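Local coordinates for chinitase A (Streptomyces coelicolor, PDB 3EBV), which probably hydrolyses chitin internally, this chain being the family 18 glycosidase domain of a longer secreted chitinase, at residues G45-N50 against I80-E85; I118-G123 against T127-A132; Y59-F64 against R109-D114. All blocks are in the same frame, centred on the assembly; numbering follows the deposited sequence.

Interaction 1 (G45-N50 against I80-E85); sequences GAVTFN and ISVGGE
V47 and F49 point from 45-50 onto V82 and I80 of the other segment, each pair meeting through a single carbon on either side. The terminal methyl CD1 of I80 comes within 3.7 Å of CD1 of F49, reaching the ring obliquely. Two torsions carry it there: CG1 lies anti to the backbone N (chi1 -176°), and a bend at the next bond (chi2 65°) turns the methyl out towards the phenyl group. CG of F49 is also anti to its N (chi1 177°), which carries the ring towards strand 77-84, where CD1 of I80 meets it. The valines need less reach. CG1 of V47 lies 3.8 Å from CG1 of V82, but V82 has a second conformer, so this touch holds for the one described here. All four residues are buried and the contact is wholly apolar, which suits branched aliphatic chains and a phenyl ring.

In the eight-stranded beta/alpha barrel expected of family 18, strand 77-84 is one of the barrel staves, and strand 32-40 is one of its two parallel neighbours, with 115-120 on the other side. The short strand 47-48 pairs antiparallel with that same strand 32-40. I80 and V82 sit on the outer side of the barrel, facing helix 94-111, whose F100, V104 and V107 pack against V82, V47 and F49 respectively. N of V47 bonds to OG of S103, tying the short strand to that helix. S81 instead marks the inner face, its OG hydrogen-bonded to OD2 of D117 on the adjacent stave.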
loop_
_atom_site.group_PDB
_atom_site.type_symbol
_atom_site.label_atom_id
_atom_site.label_comp_id
_atom_site.label_asym_id
_atom_site.label_seq_id
_atom_site.Cartn_x
_atom_site.Cartn_y
_atom_site.Cartn_z
ATOM N N GLY A 45 14.602 4.508 14.493
ATOM C CA GLY A 45 14.333 4.773 13.076
ATOM C C GLY A 45 14.840 3.743 12.081
ATOM O O GLY A 45 14.457 3.748 10.916
ATOM N N ALA A 46 15.771 2.868 12.521
ATOM C CA ALA A 46 16.436 1.972 11.604
ATOM C C ALA A 46 15.610 0.717 11.324
ATOM O O ALA A 46 14.866 0.254 12.182
ATOM C CB ALA A 46 17.841 1.563 12.171
ATOM N N VAL A 47 15.762 0.158 10.138
ATOM C CA VAL A 47 15.107 -1.109 9.846
ATOM C C VAL A 47 16.092 -2.109 9.294
ATOM O O VAL A 47 17.210 -1.762 8.873
ATOM C CB VAL A 47 13.942 -0.939 8.823
ATOM C CG1 VAL A 47 12.909 0.055 9.383
ATOM C CG2 VAL A 47 14.461 -0.599 7.407
ATOM N N THR A 48 15.658 -3.363 9.265
ATOM C CA THR A 48 16.402 -4.393 8.571
ATOM C C THR A 48 15.385 -5.364 7.966
ATOM O O THR A 48 14.190 -5.343 8.319
ATOM C CB THR A 48 17.403 -5.122 9.551
ATOM O OG1 THR A 48 18.307 -5.930 8.792
ATOM C CG2 THR A 48 16.659 -5.960 10.553
ATOM N N PHE A 49 15.849 -6.169 7.027
ATOM C CA PHE A 49 14.999 -7.198 6.475
ATOM C C PHE A 49 15.676 -8.555 6.637
ATOM O O PHE A 49 16.861 -8.703 6.302
ATOM C CB PHE A 49 14.744 -6.939 4.997
ATOM C CG PHE A 49 13.908 -8.017 4.342
ATOM C CD1 PHE A 49 12.562 -8.177 4.688
ATOM C CD2 PHE A 49 14.471 -8.884 3.410
ATOM C CE1 PHE A 49 11.807 -9.175 4.103
ATOM C CE2 PHE A 49 13.706 -9.886 2.825
ATOM C CZ PHE A 49 12.380 -10.021 3.159
ATOM N N ASN A 50 14.908 -9.518 7.129
ATOM C CA ASN A 50 15.403 -10.878 7.320
ATOM C C ASN A 50 14.396 -11.833 6.687
ATOM O O ASN A 50 13.295 -12.006 7.249
ATOM C CB ASN A 50 15.525 -11.158 8.822
ATOM C CG ASN A 50 16.604 -10.296 9.500
ATOM O OD1 ASN A 50 17.759 -10.286 9.069
ATOM N ND2 ASN A 50 16.225 -9.577 10.551
ATOM N N ILE A 80 9.917 -2.665 -0.302
ATOM C CA ILE A 80 9.911 -3.117 1.093
ATOM C C ILE A 80 8.918 -2.309 1.917
ATOM O O ILE A 80 8.997 -1.075 1.928
ATOM C CB ILE A 80 11.371 -3.111 1.707
ATOM C CG1 ILE A 80 11.395 -3.664 3.110
ATOM C CG2 ILE A 80 12.015 -1.708 1.628
ATOM C CD1 ILE A 80 11.006 -5.151 3.183
ATOM N N SER A 81 8.025 -2.997 2.642
ATOM C CA SER A 81 7.077 -2.286 3.512
ATOM C C SER A 81 7.614 -2.213 4.907
ATOM O O SER A 81 8.077 -3.228 5.459
ATOM C CB SER A 81 5.698 -2.960 3.491
ATOM O OG SER A 81 4.774 -2.226 4.271
ATOM N N VAL A 82 7.539 -1.032 5.513
ATOM C CA VAL A 82 7.940 -0.827 6.903
ATOM C C VAL A 82 6.725 -0.698 7.806
ATOM O O VAL A 82 5.792 0.057 7.477
ATOM C CB VAL A 82 8.807 0.447 7.035
ATOM C CG1 VAL A 82 9.250 0.637 8.471
ATOM C CG2 VAL A 82 10.015 0.353 6.083
ATOM N N GLY A 83 6.705 -1.408 8.925
ATOM C CA GLY A 83 5.627 -1.241 9.893
ATOM C C GLY A 83 4.811 -2.485 10.042
ATOM O O GLY A 83 5.319 -3.524 10.488
ATOM N N GLY A 84 3.534 -2.367 9.708
ATOM C CA GLY A 84 2.624 -3.474 9.897
ATOM C C GLY A 84 1.994 -3.376 11.269
ATOM O O GLY A 84 2.444 -2.593 12.121
ATOM N N GLU A 85 0.944 -4.167 11.502
ATOM C CA GLU A 85 0.202 -4.102 12.764
ATOM C C GLU A 85 1.108 -4.168 13.993
ATOM O O GLU A 85 0.908 -3.421 14.975
ATOM C CB GLU A 85 -0.828 -5.238 12.824
ATOM C CG GLU A 85 -2.106 -4.895 12.092
ATOM C CD GLU A 85 -3.217 -5.890 12.358
ATOM O OE1 GLU A 85 -2.918 -6.987 12.907
ATOM O OE2 GLU A 85 -4.385 -5.562 12.006
#

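Interaction 2 (I118-G123 against T127-A132); sequences IDLENG and TYMTQA
L120 and I118, two residues apart in the chain, both press on the methyl end of M129, which is a selenomethionine here. The apolar contacts are the whole of what passes between the segments. CE of M129 meets CD1 of L120 tip to tip at 3.6 Å. The I118 and M129 side chains slide past each other in opposite directions, CE of M129 lying 4.2 Å from CG2 of I118. The reach of M129 begins with CG anti to its backbone N (chi1 -176°); bends at chi2 and chi3 then turn the chain so that its methyl end touches both residues. F100 of helix 94-111 touches both I118 and M129.

Polar bonds stay within each element or go to third parties. In the helix, N of A132 bonds to O of Y128 at 2.8 Å. In segment 118-123, O of L120 accepts from OH of Y162.

The segments belong to the beta-alpha-beta unit of strand 115-120, helix 126-140 and strand 145-148. The unbranched, flexible side chain suits M129 because its torsions can adapt to an apolar surface; with no hydrogen bond or charge pair between the segments, their join rests on a small apolar contact, without the directionality of a hydrogen bond.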
loop_
_atom_site.group_PDB
_atom_site.type_symbol
_atom_site.label_atom_id
_atom_site.label_comp_id
_atom_site.label_asym_id
_atom_site.label_seq_id
_atom_site.Cartn_x
_atom_site.Cartn_y
_atom_site.Cartn_z
ATOM N N ILE A 118 5.310 2.899 3.198
ATOM C CA ILE A 118 5.211 3.341 4.576
ATOM C C ILE A 118 3.923 2.835 5.188
ATOM O O ILE A 118 2.833 3.315 4.839
ATOM C CB ILE A 118 5.270 4.919 4.646
ATOM C CG1 ILE A 118 6.497 5.463 3.855
ATOM C CG2 ILE A 118 5.169 5.411 6.106
ATOM C CD1 ILE A 118 7.851 4.941 4.382
ATOM N N ASP A 119 4.055 1.911 6.125
ATOM C CA ASP A 119 2.917 1.301 6.786
ATOM C C ASP A 119 3.128 1.277 8.309
ATOM O O ASP A 119 2.767 0.289 8.976
ATOM C CB ASP A 119 2.674 -0.120 6.238
ATOM C CG ASP A 119 1.399 -0.745 6.765
ATOM O OD1 ASP A 119 0.477 -0.031 7.233
ATOM O OD2 ASP A 119 1.345 -1.999 6.722
ATOM N N LEU A 120 3.646 2.382 8.844
ATOM C CA LEU A 120 3.730 2.533 10.309
ATOM C C LEU A 120 2.300 2.664 10.860
ATOM O O LEU A 120 1.523 3.545 10.434
ATOM C CB LEU A 120 4.543 3.765 10.702
ATOM C CG LEU A 120 5.979 3.864 10.167
ATOM C CD1 LEU A 120 6.740 4.996 10.947
ATOM C CD2 LEU A 120 6.674 2.577 10.266
ATOM N N GLU A 121 1.981 1.847 11.863
ATOM C CA GLU A 121 0.656 1.920 12.512
ATOM C C GLU A 121 0.732 2.357 13.968
ATOM O O GLU A 121 -0.265 2.296 14.718
ATOM C CB GLU A 121 -0.073 0.591 12.323
ATOM C CG GLU A 121 -0.198 0.295 10.828
ATOM C CD GLU A 121 -1.084 -0.879 10.509
ATOM O OE1 GLU A 121 -1.669 -1.481 11.441
ATOM O OE2 GLU A 121 -1.151 -1.213 9.317
ATOM N N ASN A 122 1.936 2.777 14.369
ATOM C CA ASN A 122 2.202 3.156 15.764
ATOM C C ASN A 122 2.506 4.641 15.870
ATOM O O ASN A 122 3.139 5.097 16.841
ATOM C CB ASN A 122 3.352 2.319 16.356
ATOM C CG ASN A 122 4.657 2.475 15.576
ATOM O OD1 ASN A 122 4.646 2.638 14.350
ATOM N ND2 ASN A 122 5.797 2.359 16.275
ATOM N N GLY A 123 2.068 5.397 14.859
ATOM C CA GLY A 123 2.263 6.853 14.828
ATOM C C GLY A 123 3.015 7.273 13.570
ATOM O O GLY A 123 3.838 6.510 13.022
ATOM N N THR A 127 6.795 15.942 10.551
ATOM C CA THR A 127 8.023 16.750 10.539
ATOM C C THR A 127 9.181 15.809 10.207
ATOM O O THR A 127 10.002 16.140 9.333
ATOM C CB THR A 127 8.216 17.460 11.881
ATOM O OG1 THR A 127 7.207 18.457 12.051
ATOM C CG2 THR A 127 9.608 18.148 11.958
ATOM N N TYR A 128 9.262 14.646 10.868
ATOM C CA TYR A 128 10.475 13.800 10.734
ATOM C C TYR A 128 10.358 12.765 9.613
ATOM O O TYR A 128 11.338 12.443 8.952
ATOM C CB TYR A 128 10.954 13.234 12.094
ATOM C CG TYR A 128 11.288 14.424 12.958
ATOM C CD1 TYR A 128 12.440 15.150 12.688
ATOM C CD2 TYR A 128 10.407 14.905 13.920
ATOM C CE1 TYR A 128 12.721 16.291 13.407
ATOM C CE2 TYR A 128 10.687 16.081 14.654
ATOM C CZ TYR A 128 11.864 16.759 14.347
ATOM O OH TYR A 128 12.179 17.938 14.993
HETATM N N MSE A 129 9.129 12.308 9.342
HETATM C CA MSE A 129 9.002 11.414 8.203
HETATM C C MSE A 129 9.235 12.139 6.859
HETATM O O MSE A 129 9.774 11.571 5.894
HETATM C CB MSE A 129 7.616 10.729 8.177
HETATM C CG MSE A 129 7.454 9.689 7.029
HETATM SE SE MSE A 129 8.866 8.265 6.975
HETATM C CE MSE A 129 8.197 7.112 8.437
ATOM N N THR A 130 8.843 13.430 6.764
ATOM C CA THR A 130 9.125 14.179 5.535
ATOM C C THR A 130 10.658 14.305 5.367
ATOM O O THR A 130 11.175 14.044 4.288
ATOM C CB THR A 130 8.456 15.593 5.561
ATOM O OG1 THR A 130 7.014 15.421 5.651
ATOM C CG2 THR A 130 8.809 16.382 4.304
ATOM N N GLN A 131 11.334 14.649 6.465
ATOM C CA GLN A 131 12.796 14.760 6.391
ATOM C C GLN A 131 13.409 13.419 5.976
ATOM O O GLN A 131 14.281 13.377 5.092
ATOM C CB GLN A 131 13.319 15.157 7.743
ATOM C CG GLN A 131 14.884 15.262 7.773
ATOM C CD GLN A 131 15.417 15.661 9.131
ATOM O OE1 GLN A 131 14.741 16.292 9.959
ATOM N NE2 GLN A 131 16.703 15.300 9.369
ATOM N N ALA A 132 12.914 12.336 6.589
ATOM C CA ALA A 132 13.440 10.985 6.289
ATOM C C ALA A 132 13.251 10.620 4.816
ATOM O O ALA A 132 14.150 10.094 4.145
ATOM C CB ALA A 132 12.797 9.944 7.191
#

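Interaction 3 (Y59-F64 against R109-D114); sequences YTVDQF and REYGFD
This is a partly buried aromatic and apolar contact between the first turn of helix 61-73 and the C-terminal end of helix 94-111, with the loop that follows it. F64 is its centre, touching both Y111 and F113. With CG anti to the backbone N (chi1 173°), its ring projects across to the other segment, and the two partners meet its edge near the ring plane. CZ of F64 lies 3.7 Å from CZ of F113; each is at the other's rim, so neither ring sits over the other's face although the planes stand at 76°. The ring centroids are 6.0 Å apart. Beside this pair, CE2 of F64 approaches CD1 of Y111 at 3.9 Å, reaching the tyrosine ring obliquely. V61, three residues earlier and more open to solvent, adds its CG1 at 4.1 Å from CE1 of Y111. Within the other segment, CB of Y111 lies over one face of F113, offset toward the rim.

Backbone features frame the contact. T60 is the N-cap of helix 61-73: its OG1 accepts from N of Q63 at 3.1 Å, a capping bond that helps define the first turn, which carries V61 and F64. At the other side G112, with a positive phi of 79° that glycine adopts easily, ends helix 94-111 and leads the chain round to F113.

E110 forms a salt bridge with K65. Q72, later in helix 61-73, bonds O of G112 and OD2 of D114, so the loop after helix 94-111 is tied to helix 61-73 and, through F113, rests on V78 and I80 of strand 77-84, which lies between the two helices in the chain.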
loop_
_atom_site.group_PDB
_atom_site.type_symbol
_atom_site.label_atom_id
_atom_site.label_comp_id
_atom_site.label_asym_id
_atom_site.label_seq_id
_atom_site.Cartn_x
_atom_site.Cartn_y
_atom_site.Cartn_z
ATOM N N TYR A 59 12.710 -21.326 1.733
ATOM C CA TYR A 59 12.976 -20.362 0.673
ATOM C C TYR A 59 14.275 -19.620 0.957
ATOM O O TYR A 59 14.418 -19.033 2.035
ATOM C CB TYR A 59 11.798 -19.380 0.696
ATOM C CG TYR A 59 11.632 -18.407 -0.443
ATOM C CD1 TYR A 59 12.051 -18.695 -1.751
ATOM C CD2 TYR A 59 10.942 -17.207 -0.223
ATOM C CE1 TYR A 59 11.845 -17.772 -2.808
ATOM C CE2 TYR A 59 10.741 -16.297 -1.263
ATOM C CZ TYR A 59 11.162 -16.573 -2.532
ATOM O OH TYR A 59 10.909 -15.687 -3.542
ATOM N N THR A 60 15.215 -19.646 0.015
ATOM C CA THR A 60 16.545 -19.092 0.280
ATOM C C THR A 60 16.659 -17.622 -0.151
ATOM O O THR A 60 15.931 -17.172 -1.060
ATOM C CB THR A 60 17.663 -19.875 -0.442
ATOM O OG1 THR A 60 17.551 -19.675 -1.855
ATOM C CG2 THR A 60 17.575 -21.393 -0.108
ATOM N N VAL A 61 17.590 -16.898 0.475
ATOM C CA VAL A 61 17.881 -15.507 0.083
ATOM C C VAL A 61 18.213 -15.415 -1.407
ATOM O O VAL A 61 17.713 -14.538 -2.120
ATOM C CB VAL A 61 18.996 -14.865 0.965
ATOM C CG1 VAL A 61 19.459 -13.525 0.401
ATOM C CG2 VAL A 61 18.498 -14.692 2.397
ATOM N N ASP A 62 19.060 -16.327 -1.896
ATOM C CA ASP A 62 19.401 -16.314 -3.311
ATOM C C ASP A 62 18.184 -16.466 -4.237
ATOM O O ASP A 62 18.085 -15.785 -5.256
ATOM C CB ASP A 62 20.466 -17.379 -3.618
ATOM C CG ASP A 62 21.883 -16.933 -3.232
ATOM O OD1 ASP A 62 22.102 -15.773 -2.792
ATOM O OD2 ASP A 62 22.795 -17.772 -3.386
ATOM N N GLN A 63 17.277 -17.379 -3.886
ATOM C CA GLN A 63 16.084 -17.601 -4.696
ATOM C C GLN A 63 15.136 -16.383 -4.622
ATOM O O GLN A 63 14.584 -15.983 -5.641
ATOM C CB GLN A 63 15.354 -18.880 -4.296
ATOM C CG GLN A 63 14.253 -19.250 -5.255
ATOM C CD GLN A 63 14.761 -19.498 -6.681
ATOM O OE1 GLN A 63 14.451 -18.748 -7.621
ATOM N NE2 GLN A 63 15.545 -20.568 -6.842
ATOM N N PHE A 64 15.003 -15.825 -3.429
ATOM C CA PHE A 64 14.197 -14.579 -3.232
ATOM C C PHE A 64 14.746 -13.449 -4.120
ATOM O O PHE A 64 14.001 -12.826 -4.922
ATOM C CB PHE A 64 14.228 -14.201 -1.757
ATOM C CG PHE A 64 13.582 -12.875 -1.454
ATOM C CD1 PHE A 64 12.183 -12.779 -1.415
ATOM C CD2 PHE A 64 14.347 -11.746 -1.223
ATOM C CE1 PHE A 64 11.556 -11.556 -1.124
ATOM C CE2 PHE A 64 13.748 -10.519 -0.948
ATOM C CZ PHE A 64 12.332 -10.433 -0.883
ATOM N N ARG A 109 19.230 -1.660 -1.624
ATOM C CA ARG A 109 20.389 -2.024 -2.428
ATOM C C ARG A 109 20.772 -3.497 -2.249
ATOM O O ARG A 109 21.142 -4.126 -3.221
ATOM C CB ARG A 109 21.563 -1.136 -2.053
ATOM C CG ARG A 109 21.372 0.302 -2.463
ATOM C CD ARG A 109 21.357 0.464 -3.963
ATOM N NE ARG A 109 22.711 0.299 -4.500
ATOM C CZ ARG A 109 23.030 0.314 -5.793
ATOM N NH1 ARG A 109 22.095 0.486 -6.729
ATOM N NH2 ARG A 109 24.302 0.154 -6.149
ATOM N N GLU A 110 20.649 -4.019 -1.035
ATOM C CA GLU A 110 20.977 -5.427 -0.778
ATOM C C GLU A 110 20.090 -6.398 -1.541
ATOM O O GLU A 110 20.577 -7.401 -2.086
ATOM C CB GLU A 110 20.933 -5.763 0.700
ATOM C CG GLU A 110 21.096 -7.278 0.992
ATOM C CD GLU A 110 22.490 -7.831 0.669
ATOM O OE1 GLU A 110 23.422 -7.028 0.408
ATOM O OE2 GLU A 110 22.639 -9.084 0.672
ATOM N N TYR A 111 18.785 -6.112 -1.600
ATOM C CA TYR A 111 17.842 -7.068 -2.205
ATOM C C TYR A 111 17.351 -6.664 -3.560
ATOM O O TYR A 111 16.637 -7.437 -4.199
ATOM C CB TYR A 111 16.650 -7.336 -1.253
ATOM C CG TYR A 111 17.109 -7.938 0.034
ATOM C CD1 TYR A 111 17.335 -9.329 0.137
ATOM C CD2 TYR A 111 17.413 -7.142 1.127
ATOM C CE1 TYR A 111 17.799 -9.881 1.307
ATOM C CE2 TYR A 111 17.882 -7.688 2.311
ATOM C CZ TYR A 111 18.091 -9.072 2.391
ATOM O OH TYR A 111 18.563 -9.583 3.586
ATOM N N GLY A 112 17.708 -5.457 -4.011
ATOM C CA GLY A 112 17.265 -4.929 -5.278
ATOM C C GLY A 112 15.846 -4.351 -5.289
ATOM O O GLY A 112 15.232 -4.271 -6.347
ATOM N N PHE A 113 15.358 -3.895 -4.138
ATOM C CA PHE A 113 14.000 -3.338 -4.113
ATOM C C PHE A 113 13.920 -1.997 -4.829
ATOM O O PHE A 113 14.890 -1.208 -4.815
ATOM C CB PHE A 113 13.533 -3.164 -2.677
ATOM C CG PHE A 113 13.392 -4.467 -1.898
ATOM C CD1 PHE A 113 12.794 -5.595 -2.473
ATOM C CD2 PHE A 113 13.863 -4.548 -0.588
ATOM C CE1 PHE A 113 12.678 -6.796 -1.722
ATOM C CE2 PHE A 113 13.749 -5.713 0.182
ATOM C CZ PHE A 113 13.126 -6.839 -0.388
ATOM N N ASP A 114 12.760 -1.734 -5.449
ATOM C CA ASP A 114 12.521 -0.499 -6.184
ATOM C C ASP A 114 12.169 0.706 -5.314
ATOM O O ASP A 114 12.090 1.829 -5.830
ATOM C CB ASP A 114 11.425 -0.713 -7.226
ATOM C CG ASP A 114 11.811 -1.767 -8.217
ATOM O OD1 ASP A 114 12.778 -1.488 -8.987
ATOM O OD2 ASP A 114 11.223 -2.870 -8.202
#

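In the fold
Interactions 1 and 2, about 12 Å apart between centres, meet where strands 77-84 and 115-120 run side by side: N of G84 to O of D119, and O of V82 to N of D119, are probable hydrogen bonds of 2.9 Å. Interaction 3, about 15 Å from interaction 1 between centres, extends its apolar layer outward: CE2 of F49 lies 3.8 Å from CE2 of F64, and the F49 and Y111 rings meet edge-to-face. Interactions 2 and 3, with centres about 25 Å apart, are linked by the sequence from D114 to E121. That run matches the DxxDxDxE signature of family 18; its last acidic residue, here E121, is probably the catalytic acid, as in relatives, at the C-terminal end of the barrel strands.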